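Local coordinates for protein NH(3)-dependent NAD(+) synthetase (Francisella tularensis subsp. holarctica LVS, PDB 3FIU) that belongs to the NAD synthase family of the HUP clan, an alpha/beta protein that holds adenosine monophosphate, pyrophosphate and magnesium at the end of a parallel sheet, at residues 40-44 with 171-177; 30-36 with 54-60; 204-208 with 229-233. All blocks are in the same frame, centred on the assembly; numbering follows the deposited sequence.

How the interactions relate
Interactions 1 and 2 share one beta-alpha-beta unit: strand 31-35 leads into helix 40-51, which returns to strand 56-60. Interaction 2 pairs the two strands, while interaction 1 packs the start of the intervening helix against helix 171-180, far along the chain. Their centres lie about 17 Å apart, they touch where Ser42 meets Gly35 and Leu36, and both contact adenosine monophosphate, so strand ends and helix start frame one pocket. Interaction 3 comes later in the chain and joins helices 202-206 and 224-235. Its centre is about 20 Å from that of interaction 1 and about 31 Å from that of interaction 2, across the chain's centre from the sheet pair.

Interaction 1 (40-44 with 171-177); sequences IDSAV and KSQVFEL. With MG (magnesium ion), chain E; POP (pyrophosphate 2-), chain H; AMP (adenosine monophosphate), chain G.
Lys171 reaches Asp41 and the pyrophosphate with one ammonium group. Its CG stands anti to the backbone N (chi1 -169°), and a bend at chi2 turns the otherwise extended chain toward the start of helix 40-51. NZ forms a salt bridge with Asp41 OD1 at 2.8 Å, coming from above the carboxylate plane, and the Asp41 and Lys171 side chains cross at about a right angle. NZ also donates to pyrophosphate O5 at 2.7 Å; a weak bond to O4 adds to the grip. Asp41 divides its carboxylate: OD1 takes the lysine and also Asn144, while OD2 binds the magnesium ion at 2.1 Å. Pyrophosphate O2 and O4, adenosine monophosphate O1P, a water and Glu147 OE1 complete the metal's ligands.

Beside this polar centre, Ile40 lays CG2 over one face of the Phe175 ring, 4.3 Å from its centroid, in a CH-pi contact. With CG1 anti to the backbone N, the longer branch reaches the ring atom CD2 and also Val174 CG1. Farther along, Val44 spreads its two methyls along that helix, CG2 beside Val174 O and CG1, and CG1 against Leu177 CB.

Ser42 grips pyrophosphate O1 twice, through N at 2.8 Å and OG at 2.7 Å. The anion thus sits by the N-terminal turn of helix 40-51, whose dipole would probably add to the attraction. The metal bond at OD2 and the Lys171 and Asn144 bonds at OD1 fix the rotation of the Asp41 carboxylate, bringing Lys171, magnesium and pyrophosphate together.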
loop_
_atom_site.group_PDB
_atom_site.type_symbol
_atom_site.label_atom_id
_atom_site.label_comp_id
_atom_site.label_asym_id
_atom_site.label_seq_id
_atom_site.Cartn_x
_atom_site.Cartn_y
_atom_site.Cartn_z
ATOM N N ILE A 40 -3.190 -9.567 20.171
ATOM C CA ILE A 40 -4.255 -10.545 19.960
ATOM C C ILE A 40 -4.722 -10.712 18.498
ATOM O O ILE A 40 -5.034 -11.826 18.074
ATOM C CB ILE A 40 -5.492 -10.186 20.833
ATOM C CG1 ILE A 40 -6.501 -11.326 20.822
ATOM C CG2 ILE A 40 -6.189 -8.867 20.329
ATOM C CD1 ILE A 40 -5.987 -12.546 21.487
ATOM N N ASP A 41 -4.787 -9.619 17.729
ATOM C CA ASP A 41 -5.334 -9.690 16.345
ATOM C C ASP A 41 -4.442 -10.574 15.498
ATOM O O ASP A 41 -4.915 -11.482 14.812
ATOM C CB ASP A 41 -5.426 -8.305 15.667
ATOM C CG ASP A 41 -6.359 -7.332 16.376
ATOM O OD1 ASP A 41 -7.357 -7.770 16.993
ATOM O OD2 ASP A 41 -6.072 -6.100 16.283
ATOM N N SER A 42 -3.131 -10.319 15.552
ATOM C CA SER A 42 -2.213 -11.121 14.734
ATOM C C SER A 42 -2.077 -12.531 15.296
ATOM O O SER A 42 -1.927 -13.486 14.522
ATOM C CB SER A 42 -0.841 -10.456 14.573
ATOM O OG SER A 42 -0.291 -10.118 15.850
ATOM N N ALA A 43 -2.182 -12.671 16.622
ATOM C CA ALA A 43 -2.158 -14.010 17.226
ATOM C C ALA A 43 -3.318 -14.889 16.691
ATOM O O ALA A 43 -3.129 -16.059 16.272
ATOM C CB ALA A 43 -2.176 -13.917 18.750
ATOM N N VAL A 44 -4.526 -14.332 16.731
ATOM C CA VAL A 44 -5.725 -15.049 16.256
ATOM C C VAL A 44 -5.608 -15.360 14.760
ATOM O O VAL A 44 -5.833 -16.501 14.330
ATOM C CB VAL A 44 -7.025 -14.245 16.599
ATOM C CG1 VAL A 44 -8.280 -14.837 15.892
ATOM C CG2 VAL A 44 -7.257 -14.189 18.150
ATOM N N LYS A 171 -13.924 -6.424 18.641
ATOM C CA LYS A 171 -12.717 -6.771 19.405
ATOM C C LYS A 171 -13.005 -7.906 20.411
ATOM O O LYS A 171 -12.216 -8.836 20.567
ATOM C CB LYS A 171 -12.163 -5.524 20.099
ATOM C CG LYS A 171 -10.759 -5.712 20.702
ATOM C CD LYS A 171 -9.717 -5.811 19.576
ATOM C CE LYS A 171 -8.297 -5.923 20.163
ATOM N NZ LYS A 171 -7.245 -5.858 19.042
ATOM N N SER A 172 -14.167 -7.846 21.068
ATOM C CA SER A 172 -14.559 -8.897 21.996
ATOM C C SER A 172 -14.661 -10.258 21.310
ATOM O O SER A 172 -14.346 -11.293 21.924
ATOM C CB SER A 172 -15.883 -8.541 22.689
ATOM O OG SER A 172 -16.940 -8.582 21.745
ATOM N N GLN A 173 -15.083 -10.274 20.045
ATOM C CA GLN A 173 -15.149 -11.518 19.301
ATOM C C GLN A 173 -13.765 -12.028 18.914
ATOM O O GLN A 173 -13.538 -13.238 18.882
ATOM C CB GLN A 173 -16.028 -11.387 18.058
ATOM C CG GLN A 173 -17.504 -11.234 18.409
ATOM C CD GLN A 173 -18.353 -10.794 17.240
ATOM O OE1 GLN A 173 -17.887 -10.085 16.326
ATOM N NE2 GLN A 173 -19.632 -11.179 17.273
ATOM N N VAL A 174 -12.850 -11.104 18.623
ATOM C CA VAL A 174 -11.444 -11.492 18.420
ATOM C C VAL A 174 -10.896 -12.178 19.697
ATOM O O VAL A 174 -10.271 -13.247 19.616
ATOM C CB VAL A 174 -10.577 -10.296 17.988
ATOM C CG1 VAL A 174 -9.072 -10.693 17.897
ATOM C CG2 VAL A 174 -11.095 -9.724 16.626
ATOM N N PHE A 175 -11.137 -11.572 20.856
ATOM C CA PHE A 175 -10.689 -12.169 22.115
ATOM C C PHE A 175 -11.332 -13.540 22.375
ATOM O O PHE A 175 -10.669 -14.461 22.854
ATOM C CB PHE A 175 -10.927 -11.225 23.282
ATOM C CG PHE A 175 -9.862 -10.179 23.450
ATOM C CD1 PHE A 175 -10.164 -8.836 23.299
ATOM C CD2 PHE A 175 -8.568 -10.535 23.810
ATOM C CE1 PHE A 175 -9.195 -7.837 23.482
ATOM C CE2 PHE A 175 -7.581 -9.539 23.984
ATOM C CZ PHE A 175 -7.898 -8.197 23.815
ATOM N N GLU A 176 -12.622 -13.672 22.061
ATOM C CA GLU A 176 -13.305 -14.957 22.186
ATOM C C GLU A 176 -12.645 -16.034 21.329
ATOM O O GLU A 176 -12.491 -17.177 21.762
ATOM C CB GLU A 176 -14.787 -14.847 21.804
ATOM C CG GLU A 176 -15.638 -14.137 22.806
ATOM C CD GLU A 176 -17.109 -14.200 22.432
ATOM O OE1 GLU A 176 -17.600 -15.327 22.157
ATOM O OE2 GLU A 176 -17.763 -13.132 22.416
ATOM N N LEU A 177 -12.261 -15.665 20.112
ATOM C CA LEU A 177 -11.515 -16.574 19.235
ATOM C C LEU A 177 -10.145 -16.917 19.818
ATOM O O LEU A 177 -9.727 -18.084 19.811
ATOM C CB LEU A 177 -11.360 -15.965 17.836
ATOM C CG LEU A 177 -12.598 -15.982 16.932
ATOM C CD1 LEU A 177 -12.231 -15.334 15.623
ATOM C CD2 LEU A 177 -13.059 -17.415 16.722
HETATM MG MG MG E . -4.445 -4.815 15.851
HETATM P P1 POP H . -2.171 -6.788 17.146
HETATM O O1 POP H . -1.914 -8.260 16.935
HETATM O O2 POP H . -2.849 -6.175 15.954
HETATM O O3 POP H . -0.925 -5.981 17.476
HETATM O O POP H . -3.231 -6.649 18.368
HETATM P P2 POP H . -3.727 -5.225 18.937
HETATM O O4 POP H . -4.469 -4.475 17.843
HETATM O O5 POP H . -4.682 -5.658 20.012
HETATM O O6 POP H . -2.609 -4.401 19.526
HETATM P P AMP G . -1.637 -2.855 15.706
HETATM O O1P AMP G . -3.105 -3.113 15.419
HETATM O O2P AMP G . -1.171 -1.493 15.167
HETATM O O3P AMP G . -1.115 -3.147 17.069
HETATM O "O5'" AMP G . -0.810 -3.840 14.708
HETATM C "C5'" AMP G . -1.274 -4.013 13.353
HETATM C "C4'" AMP G . -0.537 -5.195 12.749
HETATM O "O4'" AMP G . 0.803 -4.843 12.383
HETATM C "C3'" AMP G . -0.349 -6.355 13.718
HETATM O "O3'" AMP G . -1.552 -7.110 13.767
HETATM C "C2'" AMP G . 0.799 -7.119 13.064
HETATM O "O2'" AMP G . 0.320 -7.996 12.021
HETATM C "C1'" AMP G . 1.650 -5.994 12.469
HETATM N N9 AMP G . 2.734 -5.663 13.423
HETATM C C8 AMP G . 2.763 -4.638 14.316
HETATM N N7 AMP G . 3.913 -4.650 15.040
HETATM C C5 AMP G . 4.619 -5.728 14.621
HETATM C C6 AMP G . 5.931 -6.311 14.955
HETATM N N6 AMP G . 6.694 -5.774 15.936
HETATM N N1 AMP G . 6.286 -7.403 14.252
HETATM C C2 AMP G . 5.533 -7.974 13.291
HETATM N N3 AMP G . 4.319 -7.487 12.908
HETATM C C4 AMP G . 3.850 -6.378 13.547
HETATM O O HOH W 1 -4.715 -5.282 13.673
#

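Interaction 2 (30-36 with 54-60); sequences EGFVIGL and LPTTALI. With AMP (adenosine monophosphate), chain G.
Two neighbouring parallel strands of a beta-alpha-beta crossover, 31-35 and 56-60, pair here in the central sheet and end at the adenosine monophosphate pocket. Five backbone hydrogen bonds join them, running from Phe32 N to Pro55 O at 2.9 Å through to Leu36 N and Leu59 O, also at 2.9 Å. Phe32 and Ile34 each use both N and O toward the second strand, as expected of parallel pairing.

On the face carrying Phe32, Ile34, Thr56 and Ala58, the phenyl ring crosses Leu54 obliquely, CE1 meeting CD1 at 3.8 Å. Thr56 OG1 comes to the edge of this ring near its plane, at 3.8 Å from CD1. The same hydroxyl donates to Leu54 O, two residues back. Leu36 CD1 approaches Ala58 CB at 3.9 Å. On the other face, Val33 sets CG2 anti to its own N, which brings that methyl beside Thr57 O (3.4 Å) and to within 4.0 Å of Leu59 CG.

Gly35 O accepts the ribose hydroxyl O2' of adenosine monophosphate at 2.6 Å. Gly35 thus lies at the strand end beside the adenosine, and the carbonyl oxygens Leu36 O and Leu59 O come near the base atom C2. Thr57 OG1 turns to Tyr131 and Arg137.

Helix 40-51 covers the first face through Ala45 and Ala49, and helix 68-81 packs on Leu36 and Ile60. Strand 137-139 flanks 31-35, while 84-87 borders 56-60, placing this pair at the middle of the sheet.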
loop_
_atom_site.group_PDB
_atom_site.type_symbol
_atom_site.label_atom_id
_atom_site.label_comp_id
_atom_site.label_asym_id
_atom_site.label_seq_id
_atom_site.Cartn_x
_atom_site.Cartn_y
_atom_site.Cartn_z
ATOM N N GLU A 30 0.391 -20.796 -2.322
ATOM C CA GLU A 30 0.694 -22.026 -1.592
ATOM C C GLU A 30 0.326 -21.925 -0.086
ATOM O O GLU A 30 0.110 -22.945 0.589
ATOM C CB GLU A 30 2.167 -22.409 -1.807
ATOM C CG GLU A 30 2.473 -22.850 -3.253
ATOM C CD GLU A 30 3.967 -22.870 -3.584
ATOM O OE1 GLU A 30 4.806 -23.150 -2.686
ATOM O OE2 GLU A 30 4.301 -22.607 -4.762
ATOM N N GLY A 31 0.209 -20.699 0.434
ATOM C CA GLY A 31 0.018 -20.498 1.873
ATOM C C GLY A 31 0.058 -19.028 2.262
ATOM O O GLY A 31 -0.241 -18.132 1.432
ATOM N N PHE A 32 0.490 -18.785 3.493
ATOM C CA PHE A 32 0.307 -17.512 4.150
ATOM C C PHE A 32 1.578 -16.985 4.761
ATOM O O PHE A 32 2.498 -17.735 5.122
ATOM C CB PHE A 32 -0.716 -17.669 5.295
ATOM C CG PHE A 32 -2.044 -18.239 4.853
ATOM C CD1 PHE A 32 -2.352 -19.585 5.088
ATOM C CD2 PHE A 32 -2.982 -17.428 4.202
ATOM C CE1 PHE A 32 -3.587 -20.113 4.654
ATOM C CE2 PHE A 32 -4.224 -17.932 3.791
ATOM C CZ PHE A 32 -4.514 -19.297 4.001
ATOM N N VAL A 33 1.591 -15.672 4.927
ATOM C CA VAL A 33 2.580 -15.035 5.775
ATOM C C VAL A 33 1.845 -13.966 6.590
ATOM O O VAL A 33 0.842 -13.363 6.116
ATOM C CB VAL A 33 3.793 -14.486 4.954
ATOM C CG1 VAL A 33 3.369 -13.377 3.989
ATOM C CG2 VAL A 33 4.966 -13.995 5.887
ATOM N N ILE A 34 2.338 -13.738 7.806
ATOM C CA ILE A 34 1.669 -12.835 8.733
ATOM C C ILE A 34 2.708 -12.184 9.637
ATOM O O ILE A 34 3.672 -12.839 10.017
ATOM C CB ILE A 34 0.597 -13.572 9.549
ATOM C CG1 ILE A 34 -0.194 -12.564 10.397
ATOM C CG2 ILE A 34 1.228 -14.622 10.471
ATOM C CD1 ILE A 34 -1.533 -13.075 10.822
ATOM N N GLY A 35 2.552 -10.884 9.906
ATOM C CA GLY A 35 3.401 -10.211 10.894
ATOM C C GLY A 35 2.835 -10.411 12.301
ATOM O O GLY A 35 1.649 -10.119 12.552
ATOM N N LEU A 36 3.662 -10.929 13.211
ATOM C CA LEU A 36 3.228 -11.174 14.596
ATOM C C LEU A 36 3.797 -10.155 15.555
ATOM O O LEU A 36 5.011 -10.114 15.794
ATOM C CB LEU A 36 3.626 -12.582 15.071
ATOM C CG LEU A 36 2.815 -13.827 14.795
ATOM C CD1 LEU A 36 3.416 -14.925 15.663
ATOM C CD2 LEU A 36 1.353 -13.664 15.151
ATOM N N LEU A 54 -2.253 -25.299 5.542
ATOM C CA LEU A 54 -1.374 -24.749 4.501
ATOM C C LEU A 54 -0.137 -24.100 5.122
ATOM O O LEU A 54 -0.216 -23.623 6.244
ATOM C CB LEU A 54 -2.118 -23.741 3.631
ATOM C CG LEU A 54 -3.358 -24.249 2.865
ATOM C CD1 LEU A 54 -4.214 -23.069 2.422
ATOM C CD2 LEU A 54 -2.930 -25.088 1.678
ATOM N N PRO A 55 1.013 -24.124 4.410
ATOM C CA PRO A 55 2.246 -23.490 4.885
ATOM C C PRO A 55 1.972 -22.080 5.397
ATOM O O PRO A 55 1.294 -21.302 4.735
ATOM C CB PRO A 55 3.120 -23.436 3.634
ATOM C CG PRO A 55 2.715 -24.667 2.846
ATOM C CD PRO A 55 1.209 -24.806 3.111
ATOM N N THR A 56 2.490 -21.768 6.577
ATOM C CA THR A 56 2.173 -20.500 7.243
ATOM C C THR A 56 3.476 -20.020 7.878
ATOM O O THR A 56 4.071 -20.749 8.649
ATOM C CB THR A 56 1.106 -20.678 8.361
ATOM O OG1 THR A 56 -0.156 -21.052 7.781
ATOM C CG2 THR A 56 0.900 -19.353 9.156
ATOM N N THR A 57 3.902 -18.807 7.561
ATOM C CA THR A 57 5.151 -18.280 8.159
ATOM C C THR A 57 4.835 -17.009 8.900
ATOM O O THR A 57 4.058 -16.176 8.395
ATOM C CB THR A 57 6.166 -17.973 7.027
ATOM O OG1 THR A 57 6.498 -19.199 6.371
ATOM C CG2 THR A 57 7.484 -17.291 7.544
ATOM N N ALA A 58 5.486 -16.822 10.058
ATOM C CA ALA A 58 5.357 -15.581 10.818
ATOM C C ALA A 58 6.621 -14.739 10.762
ATOM O O ALA A 58 7.723 -15.260 10.909
ATOM C CB ALA A 58 5.004 -15.870 12.274
ATOM N N LEU A 59 6.459 -13.432 10.572
ATOM C CA LEU A 59 7.572 -12.531 10.694
ATOM C C LEU A 59 7.412 -11.722 11.980
ATOM O O LEU A 59 6.368 -11.151 12.228
ATOM C CB LEU A 59 7.664 -11.592 9.476
ATOM C CG LEU A 59 7.750 -12.248 8.106
ATOM C CD1 LEU A 59 8.064 -11.153 7.047
ATOM C CD2 LEU A 59 8.822 -13.355 8.120
ATOM N N ILE A 60 8.463 -11.694 12.788
ATOM C CA ILE A 60 8.541 -10.755 13.901
ATOM C C ILE A 60 9.473 -9.630 13.512
ATOM O O ILE A 60 10.633 -9.856 13.156
ATOM C CB ILE A 60 9.009 -11.441 15.180
ATOM C CG1 ILE A 60 8.070 -12.596 15.533
ATOM C CG2 ILE A 60 9.176 -10.402 16.374
ATOM C CD1 ILE A 60 8.554 -13.406 16.739
HETATM P P AMP G . -1.637 -2.855 15.706
HETATM O O1P AMP G . -3.105 -3.113 15.419
HETATM O O2P AMP G . -1.171 -1.493 15.167
HETATM O O3P AMP G . -1.115 -3.147 17.069
HETATM O "O5'" AMP G . -0.810 -3.840 14.708
HETATM C "C5'" AMP G . -1.274 -4.013 13.353
HETATM C "C4'" AMP G . -0.537 -5.195 12.749
HETATM O "O4'" AMP G . 0.803 -4.843 12.383
HETATM C "C3'" AMP G . -0.349 -6.355 13.718
HETATM O "O3'" AMP G . -1.552 -7.110 13.767
HETATM C "C2'" AMP G . 0.799 -7.119 13.064
HETATM O "O2'" AMP G . 0.320 -7.996 12.021
HETATM C "C1'" AMP G . 1.650 -5.994 12.469
HETATM N N9 AMP G . 2.734 -5.663 13.423
HETATM C C8 AMP G . 2.763 -4.638 14.316
HETATM N N7 AMP G . 3.913 -4.650 15.040
HETATM C C5 AMP G . 4.619 -5.728 14.621
HETATM C C6 AMP G . 5.931 -6.311 14.955
HETATM N N6 AMP G . 6.694 -5.774 15.936
HETATM N N1 AMP G . 6.286 -7.403 14.252
HETATM C C2 AMP G . 5.533 -7.974 13.291
HETATM N N3 AMP G . 4.319 -7.487 12.908
HETATM C C4 AMP G . 3.850 -6.378 13.547
#

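Interaction 3 (204-208 with 229-233); sequences DEMGV and RINFW
Met206 and Trp233 both hold CG anti to the carbonyl carbon, chi1 -62° and -77°, which directs the methionine chain and the indole toward one another. Met206 CG lies nearly over the centre of the six-membered ring, 3.9 Å from its centroid and 10° off the normal, and thus toward the rim of the whole indole, in a CH-pi contact. The sulfur SD stands farther above the same face, 5.1 Å from the centroid of the same six-membered ring, giving a more distant Met-aromatic contact. The two side chains cross at about a right angle. At the indole's edge, near its plane, Glu205 O approaches CZ2 at 3.5 Å.

Bends at chi2 and chi3 curl the Arg229 chain round Met206 O, with CB, CG and NE all near it: CB lies 3.4 Å from that oxygen. Gly207 leaves the helix with positive phi, and its O lies 3.5 Å from Arg229 CG. Val208 then turns CB to Arg229 CB at 3.9 Å, while its CG2, anti to the backbone N, meets Ile230 CG1 at 4.1 Å.

Helix 210-218, through Ile213, and helix 145-150, through Met150, pack against Met206 and Val208; Tyr152 and Arg236 also adjoin Trp233. The arrangement is a helix that ends at a glycine of positive phi (the C' position), packed against helix 224-235 in the helical part of this alpha/beta protein.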
loop_
_atom_site.group_PDB
_atom_site.type_symbol
_atom_site.label_atom_id
_atom_site.label_comp_id
_atom_site.label_asym_id
_atom_site.label_seq_id
_atom_site.Cartn_x
_atom_site.Cartn_y
_atom_site.Cartn_z
ATOM N N ASP A 204 -6.373 4.450 25.223
ATOM C CA ASP A 204 -5.857 5.774 25.599
ATOM C C ASP A 204 -5.687 6.635 24.371
ATOM O O ASP A 204 -5.902 7.849 24.406
ATOM C CB ASP A 204 -4.469 5.678 26.236
ATOM C CG ASP A 204 -4.508 5.448 27.725
ATOM O OD1 ASP A 204 -5.537 4.977 28.258
ATOM O OD2 ASP A 204 -3.475 5.743 28.371
ATOM N N GLU A 205 -5.244 6.011 23.287
ATOM C CA GLU A 205 -4.965 6.738 22.064
ATOM C C GLU A 205 -6.256 7.232 21.436
ATOM O O GLU A 205 -6.368 8.398 21.047
ATOM C CB GLU A 205 -4.216 5.832 21.091
ATOM C CG GLU A 205 -3.299 6.587 20.196
ATOM C CD GLU A 205 -1.995 6.980 20.880
ATOM O OE1 GLU A 205 -0.944 6.775 20.252
ATOM O OE2 GLU A 205 -2.009 7.486 22.025
ATOM N N MET A 206 -7.235 6.340 21.346
ATOM C CA MET A 206 -8.501 6.690 20.724
ATOM C C MET A 206 -9.385 7.563 21.628
ATOM O O MET A 206 -10.225 8.293 21.114
ATOM C CB MET A 206 -9.270 5.444 20.309
ATOM C CG MET A 206 -8.552 4.579 19.268
ATOM S SD MET A 206 -9.450 3.087 18.906
ATOM C CE MET A 206 -9.541 2.260 20.485
ATOM N N GLY A 207 -9.189 7.484 22.951
ATOM C CA GLY A 207 -10.074 8.157 23.930
ATOM C C GLY A 207 -11.423 7.463 24.122
ATOM O O GLY A 207 -12.394 8.055 24.615
ATOM N N VAL A 208 -11.481 6.195 23.750
ATOM C CA VAL A 208 -12.733 5.440 23.710
ATOM C C VAL A 208 -12.366 3.980 23.835
ATOM O O VAL A 208 -11.328 3.564 23.318
ATOM C CB VAL A 208 -13.582 5.773 22.448
ATOM C CG1 VAL A 208 -12.889 5.356 21.138
ATOM C CG2 VAL A 208 -14.948 5.150 22.522
ATOM N N ARG A 229 -15.489 10.613 20.190
ATOM C CA ARG A 229 -14.217 10.033 19.741
ATOM C C ARG A 229 -14.405 9.099 18.541
ATOM O O ARG A 229 -13.582 9.125 17.612
ATOM C CB ARG A 229 -13.454 9.348 20.871
ATOM C CG ARG A 229 -12.948 10.272 21.997
ATOM C CD ARG A 229 -12.579 11.676 21.520
ATOM N NE ARG A 229 -11.235 11.774 20.977
ATOM C CZ ARG A 229 -10.850 12.689 20.090
ATOM N NH1 ARG A 229 -11.707 13.592 19.630
ATOM N NH2 ARG A 229 -9.604 12.691 19.650
ATOM N N ILE A 230 -15.494 8.317 18.539
ATOM C CA ILE A 230 -15.781 7.388 17.429
ATOM C C ILE A 230 -15.947 8.105 16.105
ATOM O O ILE A 230 -15.260 7.765 15.133
ATOM C CB ILE A 230 -16.996 6.435 17.703
ATOM C CG1 ILE A 230 -16.655 5.458 18.839
ATOM C CG2 ILE A 230 -17.434 5.672 16.414
ATOM C CD1 ILE A 230 -17.841 4.667 19.416
ATOM N N ASN A 231 -16.851 9.089 16.046
ATOM C CA ASN A 231 -17.036 9.873 14.811
ATOM C C ASN A 231 -15.786 10.657 14.424
ATOM O O ASN A 231 -15.528 10.801 13.252
ATOM C CB ASN A 231 -18.207 10.871 14.919
ATOM C CG ASN A 231 -19.576 10.195 14.991
ATOM O OD1 ASN A 231 -19.978 9.441 14.083
ATOM N ND2 ASN A 231 -20.331 10.527 16.041
ATOM N N PHE A 232 -15.019 11.185 15.392
ATOM C CA PHE A 232 -13.808 11.946 15.051
ATOM C C PHE A 232 -12.801 11.090 14.238
ATOM O O PHE A 232 -12.355 11.495 13.156
ATOM C CB PHE A 232 -13.119 12.534 16.293
ATOM C CG PHE A 232 -11.747 13.087 16.006
ATOM C CD1 PHE A 232 -10.604 12.386 16.387
ATOM C CD2 PHE A 232 -11.592 14.278 15.302
ATOM C CE1 PHE A 232 -9.324 12.879 16.104
ATOM C CE2 PHE A 232 -10.309 14.782 15.013
ATOM C CZ PHE A 232 -9.178 14.076 15.418
ATOM N N TRP A 233 -12.462 9.919 14.774
ATOM C CA TRP A 233 -11.604 8.941 14.092
ATOM C C TRP A 233 -12.177 8.441 12.753
ATOM O O TRP A 233 -11.476 8.405 11.730
ATOM C CB TRP A 233 -11.315 7.757 15.037
ATOM C CG TRP A 233 -10.282 8.087 16.078
ATOM C CD1 TRP A 233 -10.414 8.964 17.121
ATOM C CD2 TRP A 233 -8.957 7.545 16.177
ATOM N NE1 TRP A 233 -9.249 9.018 17.853
ATOM C CE2 TRP A 233 -8.338 8.150 17.303
ATOM C CE3 TRP A 233 -8.236 6.588 15.442
ATOM C CZ2 TRP A 233 -7.023 7.831 17.704
ATOM C CZ3 TRP A 233 -6.932 6.279 15.841
ATOM C CH2 TRP A 233 -6.342 6.896 16.962
#